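Local coordinates for protein BIFUNCTIONAL PROTEIN Proline utilization A (PutA) (Corynebacterium freiburgense, PDB 5UX5) that probably oxidises proline to glutamate in two steps, with an FAD-dependent proline dehydrogenase and an NAD-dependent aldehyde dehydrogenase joined in one chain, at residues L216-L221 against E252-G257; F281-A286 against P340-V345. All coordinates share one frame; numbering follows the deposited sequence.

Contact 1 (L216-L221 against E252-G257)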
ATOM      1  N   LEU A 216       4.104  22.326  25.844  1.00 41.59           N
ATOM      2  CA  LEU A 216       3.447  23.359  25.044  1.00 40.26           C
ATOM      3  C   LEU A 216       2.233  23.950  25.760  1.00 42.15           C
ATOM      4  O   LEU A 216       1.996  25.161  25.696  1.00 38.67           O
ATOM      5  CB  LEU A 216       3.018  22.790  23.698  1.00 39.20           C
ATOM      6  CG  LEU A 216       2.198  23.814  22.920  1.00 40.72           C
ATOM      7  CD1 LEU A 216       3.125  24.884  22.359  1.00 46.81           C
ATOM      8  CD2 LEU A 216       1.333  23.186  21.855  1.00 38.75           C
ATOM      9  N   TYR A 217       1.431  23.108  26.413  1.00 38.29           N
ATOM     10  CA  TYR A 217       0.247  23.605  27.103  1.00 41.16           C
ATOM     11  C   TYR A 217       0.616  24.347  28.382  1.00 43.45           C
ATOM     12  O   TYR A 217      -0.061  25.303  28.760  1.00 43.53           O
ATOM     13  CB  TYR A 217      -0.706  22.446  27.396  1.00 44.36           C
ATOM     14  CG  TYR A 217      -1.475  21.943  26.187  1.00 45.01           C
ATOM     15  CD1 TYR A 217      -0.888  21.063  25.271  1.00 44.14           C
ATOM     16  CD2 TYR A 217      -2.790  22.336  25.964  1.00 40.16           C
ATOM     17  CE1 TYR A 217      -1.580  20.603  24.172  1.00 34.69           C
ATOM     18  CE2 TYR A 217      -3.487  21.882  24.876  1.00 34.88           C
ATOM     19  CZ  TYR A 217      -2.880  21.010  23.978  1.00 34.22           C
ATOM     20  OH  TYR A 217      -3.584  20.558  22.884  1.00 33.16           O
ATOM     21  N   ARG A 218       1.700  23.946  29.037  1.00 43.35           N
ATOM     22  CA  ARG A 218       2.193  24.695  30.181  1.00 45.66           C
ATOM     23  C   ARG A 218       2.531  26.115  29.781  1.00 49.23           C
ATOM     24  O   ARG A 218       2.342  27.052  30.575  1.00 44.47           O
ATOM     25  CB  ARG A 218       3.424  24.010  30.746  1.00 43.27           C
ATOM     26  CG  ARG A 218       3.078  22.827  31.546  1.00 43.55           C
ATOM     27  CD  ARG A 218       4.278  22.099  31.948  1.00 44.53           C
ATOM     28  NE  ARG A 218       3.877  20.777  32.371  1.00 44.49           N
ATOM     29  CZ  ARG A 218       4.662  19.724  32.271  1.00 51.18           C
ATOM     30  NH1 ARG A 218       5.880  19.886  31.772  1.00 55.97           N
ATOM     31  NH2 ARG A 218       4.234  18.523  32.656  1.00 50.11           N
ATOM     32  N   LEU A 219       3.108  26.283  28.579  1.00 47.87           N
ATOM     33  CA  LEU A 219       3.442  27.626  28.119  1.00 49.82           C
ATOM     34  C   LEU A 219       2.212  28.510  28.011  1.00 48.90           C
ATOM     35  O   LEU A 219       2.298  29.718  28.268  1.00 50.07           O
ATOM     36  CB  LEU A 219       4.154  27.586  26.777  1.00 46.30           C
ATOM     37  CG  LEU A 219       5.585  27.062  26.731  1.00 50.97           C
ATOM     38  CD1 LEU A 219       6.084  27.323  25.339  1.00 54.37           C
ATOM     39  CD2 LEU A 219       6.500  27.722  27.747  1.00 44.02           C
ATOM     40  N   ALA A 220       1.054  27.918  27.706  1.00 40.58           N
ATOM     41  CA  ALA A 220      -0.196  28.667  27.677  1.00 41.48           C
ATOM     42  C   ALA A 220      -0.742  28.952  29.072  1.00 48.06           C
ATOM     43  O   ALA A 220      -1.573  29.851  29.219  1.00 52.71           O
ATOM     44  CB  ALA A 220      -1.249  27.914  26.864  1.00 38.88           C
ATOM     45  N   LEU A 221      -0.322  28.190  30.087  1.00 44.49           N
ATOM     46  CA  LEU A 221      -0.689  28.480  31.469  1.00 48.04           C
ATOM     47  C   LEU A 221       0.198  29.545  32.107  1.00 47.34           C
ATOM     48  O   LEU A 221      -0.196  30.117  33.125  1.00 52.22           O
ATOM     49  CB  LEU A 221      -0.610  27.216  32.331  1.00 48.82           C
ATOM     50  CG  LEU A 221      -1.499  25.998  32.109  1.00 52.00           C
ATOM     51  CD1 LEU A 221      -1.084  24.877  33.058  1.00 43.29           C
ATOM     52  CD2 LEU A 221      -2.966  26.351  32.306  1.00 51.09           C
ATOM     53  N   GLU A 252      -6.457  16.586  33.175  1.00 47.78           N
ATOM     54  CA  GLU A 252      -5.363  16.526  34.133  1.00 50.44           C
ATOM     55  C   GLU A 252      -5.415  17.735  35.057  1.00 51.13           C
ATOM     56  O   GLU A 252      -5.785  18.833  34.637  1.00 55.06           O
ATOM     57  CB  GLU A 252      -4.034  16.464  33.390  1.00 41.87           C
ATOM     58  CG  GLU A 252      -3.852  15.177  32.692  1.00 42.59           C
ATOM     59  CD  GLU A 252      -2.598  15.119  31.849  1.00 51.57           C
ATOM     60  OE1 GLU A 252      -1.699  15.978  32.021  1.00 49.24           O
ATOM     61  OE2 GLU A 252      -2.531  14.203  30.996  1.00 55.48           O
ATOM     62  N   GLU A 253      -5.083  17.522  36.336  1.00 50.92           N
ATOM     63  CA  GLU A 253      -5.212  18.604  37.315  1.00 47.83           C
ATOM     64  C   GLU A 253      -4.517  19.865  36.833  1.00 45.62           C
ATOM     65  O   GLU A 253      -5.077  20.964  36.888  1.00 45.56           O
ATOM     66  CB  GLU A 253      -4.627  18.157  38.651  1.00 47.84           C
ATOM     67  CG  GLU A 253      -5.187  18.803  39.879  1.00 61.93           C
ATOM     68  CD  GLU A 253      -4.268  18.539  41.056  1.00 76.70           C
ATOM     69  OE1 GLU A 253      -4.544  19.010  42.187  1.00 79.31           O
ATOM     70  OE2 GLU A 253      -3.246  17.851  40.830  1.00 78.43           O
ATOM     71  N   GLU A 254      -3.345  19.698  36.248  1.00 45.28           N
ATOM     72  CA  GLU A 254      -2.544  20.821  35.799  1.00 45.07           C
ATOM     73  C   GLU A 254      -3.305  21.688  34.797  1.00 46.63           C
ATOM     74  O   GLU A 254      -3.223  22.918  34.843  1.00 46.06           O
ATOM     75  CB  GLU A 254      -1.263  20.253  35.196  1.00 46.22           C
ATOM     76  CG  GLU A 254      -0.276  21.213  34.658  1.00 51.83           C
ATOM     77  CD  GLU A 254       0.913  20.478  34.062  1.00 59.86           C
ATOM     78  OE1 GLU A 254       0.787  19.264  33.736  1.00 51.35           O
ATOM     79  OE2 GLU A 254       1.996  21.102  33.978  1.00 63.34           O
ATOM     80  N   PHE A 255      -4.077  21.069  33.904  1.00 42.88           N
ATOM     81  CA  PHE A 255      -4.672  21.778  32.779  1.00 41.31           C
ATOM     82  C   PHE A 255      -6.168  21.967  32.913  1.00 42.52           C
ATOM     83  O   PHE A 255      -6.815  22.371  31.946  1.00 43.33           O
ATOM     84  CB  PHE A 255      -4.367  21.047  31.474  1.00 40.03           C
ATOM     85  CG  PHE A 255      -2.901  20.857  31.216  1.00 40.19           C
ATOM     86  CD1 PHE A 255      -2.065  21.953  31.040  1.00 40.46           C
ATOM     87  CD2 PHE A 255      -2.359  19.581  31.143  1.00 41.65           C
ATOM     88  CE1 PHE A 255      -0.701  21.780  30.810  1.00 41.53           C
ATOM     89  CE2 PHE A 255      -0.999  19.394  30.893  1.00 43.35           C
ATOM     90  CZ  PHE A 255      -0.170  20.500  30.732  1.00 40.72           C
ATOM     91  N   LEU A 256      -6.730  21.725  34.094  1.00 52.37           N
ATOM     92  CA  LEU A 256      -8.181  21.691  34.211  1.00 43.16           C
ATOM     93  C   LEU A 256      -8.813  23.039  33.881  1.00 43.90           C
ATOM     94  O   LEU A 256      -9.946  23.083  33.389  1.00 41.26           O
ATOM     95  CB  LEU A 256      -8.581  21.264  35.621  1.00 43.55           C
ATOM     96  CG  LEU A 256     -10.057  20.825  35.695  1.00 52.49           C
ATOM     97  CD1 LEU A 256     -10.408  19.780  34.600  1.00 46.15           C
ATOM     98  CD2 LEU A 256     -10.518  20.377  37.082  1.00 45.34           C
ATOM     99  N   GLY A 257      -8.091  24.141  34.088  1.00 48.18           N
ATOM    100  CA  GLY A 257      -8.683  25.441  33.824  1.00 42.07           C
ATOM    101  C   GLY A 257      -8.246  26.137  32.550  1.00 47.16           C
ATOM    102  O   GLY A 257      -8.470  27.342  32.404  1.00 48.32           O
TER

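Contact 2 (F281-A286 against P340-V345)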
ATOM      1  N   PHE A 281     -18.676  15.829  27.130  1.00 46.52           N
ATOM      2  CA  PHE A 281     -17.380  15.971  27.796  1.00 43.24           C
ATOM      3  C   PHE A 281     -17.234  17.356  28.425  1.00 43.44           C
ATOM      4  O   PHE A 281     -16.754  17.497  29.557  1.00 38.22           O
ATOM      5  CB  PHE A 281     -16.236  15.717  26.803  1.00 35.67           C
ATOM      6  CG  PHE A 281     -14.905  16.062  27.355  1.00 35.80           C
ATOM      7  CD1 PHE A 281     -14.283  15.210  28.252  1.00 39.17           C
ATOM      8  CD2 PHE A 281     -14.304  17.262  27.054  1.00 35.43           C
ATOM      9  CE1 PHE A 281     -13.065  15.535  28.820  1.00 41.79           C
ATOM     10  CE2 PHE A 281     -13.081  17.588  27.609  1.00 38.46           C
ATOM     11  CZ  PHE A 281     -12.461  16.724  28.494  1.00 36.40           C
ATOM     12  N   ALA A 282     -17.636  18.392  27.694  1.00 43.61           N
ATOM     13  CA  ALA A 282     -17.578  19.743  28.230  1.00 41.07           C
ATOM     14  C   ALA A 282     -18.477  19.914  29.451  1.00 42.07           C
ATOM     15  O   ALA A 282     -18.172  20.725  30.332  1.00 51.08           O
ATOM     16  CB  ALA A 282     -17.967  20.740  27.138  1.00 37.64           C
ATOM     17  N   LYS A 283     -19.597  19.193  29.513  1.00 39.14           N
ATOM     18  CA  LYS A 283     -20.443  19.266  30.701  1.00 43.98           C
ATOM     19  C   LYS A 283     -19.782  18.561  31.881  1.00 50.26           C
ATOM     20  O   LYS A 283     -19.810  19.053  33.018  1.00 51.94           O
ATOM     21  CB  LYS A 283     -21.813  18.660  30.400  1.00 42.89           C
ATOM     22  CG  LYS A 283     -22.639  19.454  29.406  1.00 40.45           C
ATOM     23  CD  LYS A 283     -23.874  18.683  29.010  1.00 40.81           C
ATOM     24  CE  LYS A 283     -24.759  19.484  28.074  1.00 51.43           C
ATOM     25  NZ  LYS A 283     -26.018  18.743  27.744  1.00 59.48           N
ATOM     26  N   ARG A 284     -19.174  17.408  31.614  1.00 44.93           N
ATOM     27  CA  ARG A 284     -18.433  16.690  32.634  1.00 42.38           C
ATOM     28  C   ARG A 284     -17.266  17.538  33.148  1.00 53.62           C
ATOM     29  O   ARG A 284     -17.005  17.583  34.360  1.00 58.87           O
ATOM     30  CB  ARG A 284     -17.989  15.349  32.036  1.00 42.06           C
ATOM     31  CG  ARG A 284     -17.222  14.367  32.924  1.00 53.27           C
ATOM     32  CD  ARG A 284     -16.451  13.331  32.047  1.00 64.23           C
ATOM     33  NE  ARG A 284     -15.091  13.117  32.548  1.00 66.00           N
ATOM     34  CZ  ARG A 284     -14.057  12.714  31.818  1.00 66.25           C
ATOM     35  NH1 ARG A 284     -14.203  12.470  30.522  1.00 71.15           N
ATOM     36  NH2 ARG A 284     -12.867  12.567  32.392  1.00 66.88           N
ATOM     37  N   ARG A 285     -16.589  18.265  32.247  1.00 49.92           N
ATOM     38  CA  ARG A 285     -15.443  19.078  32.654  1.00 44.24           C
ATOM     39  C   ARG A 285     -15.877  20.244  33.512  1.00 44.76           C
ATOM     40  O   ARG A 285     -15.324  20.463  34.592  1.00 50.55           O
ATOM     41  CB  ARG A 285     -14.683  19.600  31.439  1.00 44.93           C
ATOM     42  CG  ARG A 285     -13.265  20.025  31.740  1.00 46.49           C
ATOM     43  CD  ARG A 285     -12.672  20.747  30.568  1.00 46.47           C
ATOM     44  NE  ARG A 285     -11.222  20.919  30.659  1.00 42.55           N
ATOM     45  CZ  ARG A 285     -10.570  21.955  30.146  1.00 38.09           C
ATOM     46  NH1 ARG A 285      -9.252  22.026  30.255  1.00 40.83           N
ATOM     47  NH2 ARG A 285     -11.237  22.936  29.546  1.00 37.70           N
ATOM     48  N   ALA A 286     -16.865  21.007  33.042  1.00 49.37           N
ATOM     49  CA  ALA A 286     -17.373  22.130  33.823  1.00 46.70           C
ATOM     50  C   ALA A 286     -17.773  21.683  35.212  1.00 44.02           C
ATOM     51  O   ALA A 286     -17.447  22.337  36.202  1.00 47.98           O
ATOM     52  CB  ALA A 286     -18.567  22.769  33.124  1.00 50.75           C
ATOM     53  N   PRO A 340     -27.974  27.359  24.657  1.00 51.34           N
ATOM     54  CA  PRO A 340     -27.555  27.551  26.051  1.00 51.69           C
ATOM     55  C   PRO A 340     -27.225  26.239  26.736  1.00 50.67           C
ATOM     56  O   PRO A 340     -26.340  26.210  27.598  1.00 41.71           O
ATOM     57  CB  PRO A 340     -28.757  28.268  26.691  1.00 43.15           C
ATOM     58  CG  PRO A 340     -29.480  28.872  25.559  1.00 43.14           C
ATOM     59  CD  PRO A 340     -29.284  27.956  24.380  1.00 45.28           C
ATOM     60  N   GLU A 341     -27.862  25.141  26.330  1.00 50.49           N
ATOM     61  CA  GLU A 341     -27.529  23.835  26.892  1.00 53.02           C
ATOM     62  C   GLU A 341     -26.026  23.556  26.817  1.00 49.49           C
ATOM     63  O   GLU A 341     -25.467  22.890  27.700  1.00 45.01           O
ATOM     64  CB  GLU A 341     -28.317  22.737  26.161  1.00 51.64           C
ATOM     65  CG  GLU A 341     -27.961  21.338  26.625  1.00 53.82           C
ATOM     66  CD  GLU A 341     -28.770  20.234  25.963  1.00 55.26           C
ATOM     67  OE1 GLU A 341     -28.541  19.055  26.330  1.00 45.86           O
ATOM     68  OE2 GLU A 341     -29.630  20.534  25.097  1.00 58.47           O
ATOM     69  N   HIS A 342     -25.358  24.046  25.776  1.00 43.04           N
ATOM     70  CA  HIS A 342     -23.938  23.794  25.564  1.00 47.44           C
ATOM     71  C   HIS A 342     -23.097  25.058  25.728  1.00 47.74           C
ATOM     72  O   HIS A 342     -22.182  25.312  24.945  1.00 45.46           O
ATOM     73  CB  HIS A 342     -23.704  23.159  24.188  1.00 42.68           C
ATOM     74  CG  HIS A 342     -24.495  21.910  23.951  1.00 41.72           C
ATOM     75  ND1 HIS A 342     -24.389  20.797  24.762  1.00 48.46           N
ATOM     76  CD2 HIS A 342     -25.402  21.593  22.995  1.00 38.77           C
ATOM     77  CE1 HIS A 342     -25.201  19.851  24.316  1.00 53.15           C
ATOM     78  NE2 HIS A 342     -25.827  20.307  23.246  1.00 37.78           N
ATOM     79  N   GLU A 343     -23.375  25.848  26.766  1.00 52.87           N
ATOM     80  CA  GLU A 343     -22.567  27.035  27.057  1.00 54.19           C
ATOM     81  C   GLU A 343     -21.081  26.713  27.218  1.00 50.52           C
ATOM     82  O   GLU A 343     -20.240  27.591  26.998  1.00 56.93           O
ATOM     83  CB  GLU A 343     -23.085  27.740  28.324  1.00 54.74           C
ATOM     84  N   ASN A 344     -20.727  25.472  27.545  1.00 42.15           N
ATOM     85  CA  ASN A 344     -19.330  25.155  27.789  1.00 42.73           C
ATOM     86  C   ASN A 344     -18.552  24.824  26.525  1.00 53.04           C
ATOM     87  O   ASN A 344     -17.328  24.670  26.592  1.00 54.68           O
ATOM     88  CB  ASN A 344     -19.241  24.007  28.780  1.00 38.73           C
ATOM     89  CG  ASN A 344     -19.633  24.447  30.164  1.00 42.75           C
ATOM     90  OD1 ASN A 344     -19.127  25.455  30.642  1.00 40.81           O
ATOM     91  ND2 ASN A 344     -20.549  23.724  30.809  1.00 42.46           N
ATOM     92  N   VAL A 345     -19.209  24.792  25.372  1.00 52.91           N
ATOM     93  CA  VAL A 345     -18.570  24.536  24.088  1.00 43.29           C
ATOM     94  C   VAL A 345     -18.685  25.820  23.277  1.00 40.05           C
ATOM     95  O   VAL A 345     -19.744  26.108  22.704  1.00 44.60           O
ATOM     96  CB  VAL A 345     -19.202  23.347  23.351  1.00 44.73           C
ATOM     97  CG1 VAL A 345     -18.286  22.887  22.220  1.00 39.97           C
ATOM     98  CG2 VAL A 345     -19.470  22.201  24.306  1.00 35.33           C
TER

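Contact 1 (L216-L221 against E252-G257)
F255 reaches across to residues 216-221 of helix 202-221 and meets Y217, R218 and L221. Its CG lies anti to its own carbonyl carbon (chi1 -57°), which carries the ring from CB toward the helix. Along one side of the ring, CD1 comes up against L221 CD1 at 3.7 Å. The next atom, CE1, approaches Y217 CB to 3.5 Å, while the backbone N of R218 lies at the ring edge, near its plane. The tip, CZ, rests against Y217 CB and R218 CG. The two faces of the phenyl ring have different neighbours. E254 CG sits over the centre of one, 3.9 Å above the plane. The edge of the Y217 ring turns toward the other face of F255 in a T-shaped pair, the Y217 and F255 rings having centroids 6.0 Å apart and planes at 63°. Helix and loop belong to the proline dehydrogenase TIM barrel, whose strand 260-265 begins just after this loop. L249 of helix 239-251 also packs on both aromatic residues, while Y217 leans inward on I229 and L231 of strand 228-232. On the outer side, R218 and E254 form a salt bridge, their extended chains crossing at about a right angle. R218 NE donates to E254 OE2, modelled at 2.5 Å, a length too short to be read literally. The guanidinium and carboxylate are nearly coplanar, 27° apart, but E254 OE1 stays 3.7 Å from R218 NH2. Beside this pair, L221 CD1 lies 3.4 Å from the carbonyl E254 O.

Contact 2 (F281-A286 against P340-V345)
K283 turns its CG anti to the carbonyl carbon (chi1 -67°) and runs fully extended from there, while E341 sets CG anti to the backbone N (chi1 176°) and is extended too; the two chains converge at their charged ends. K283 NZ donates to E341 OE1 at 2.9 Å, closing a salt bridge. The ammonium comes to the anti side of that oxygen, 15° out of the carboxylate plane. Behind it, K283 CE lies 3.6 Å from H342 ND1 and 3.5 Å from the carbonyl E341 O, so the last methylene of the lysine packs against both the loop backbone and the imidazole. E341 CG also covers one face of that imidazole, offset toward the rim, and Y336 of helix 323-337 meets the same ring nearly parallel. The loop makes a type I beta turn from H342 to V345 and feeds strand 345-350 of the TIM barrel, next to strand 293-298, which follows helix 271-287; a backbone hydrogen bond joins N344 to I293. Just before K283 on the helix, A282 CB touches V345 CG2 at 3.5 Å and N344 CB at 3.9 Å, and I293 of strand 293-298 touches both A282 and V345. One turn on, A286 CB meets the amide end of N344.

Contact 1 closes before contact 2 opens along the chain, and their centres lie 19 Å apart within the proline dehydrogenase barrel. Each sets a C-terminal part of a barrel helix, 202-221 or 271-287, against a loop that leads into a strand, 260-265 or 345-350, so both belong to the end of the barrel where its parallel strands begin. R285 of helix 271-287 joins them: its NH1 packs 3.0 Å from F255 O, and its guanidinium hydrogen-bonds to the carbonyls of L250, L258 and A291. L256 is in turn backbone-bonded to A291, ahead of strand 293-298. The connections before strands 260-265 and 293-298 are thereby tied to each other on one side of the barrel.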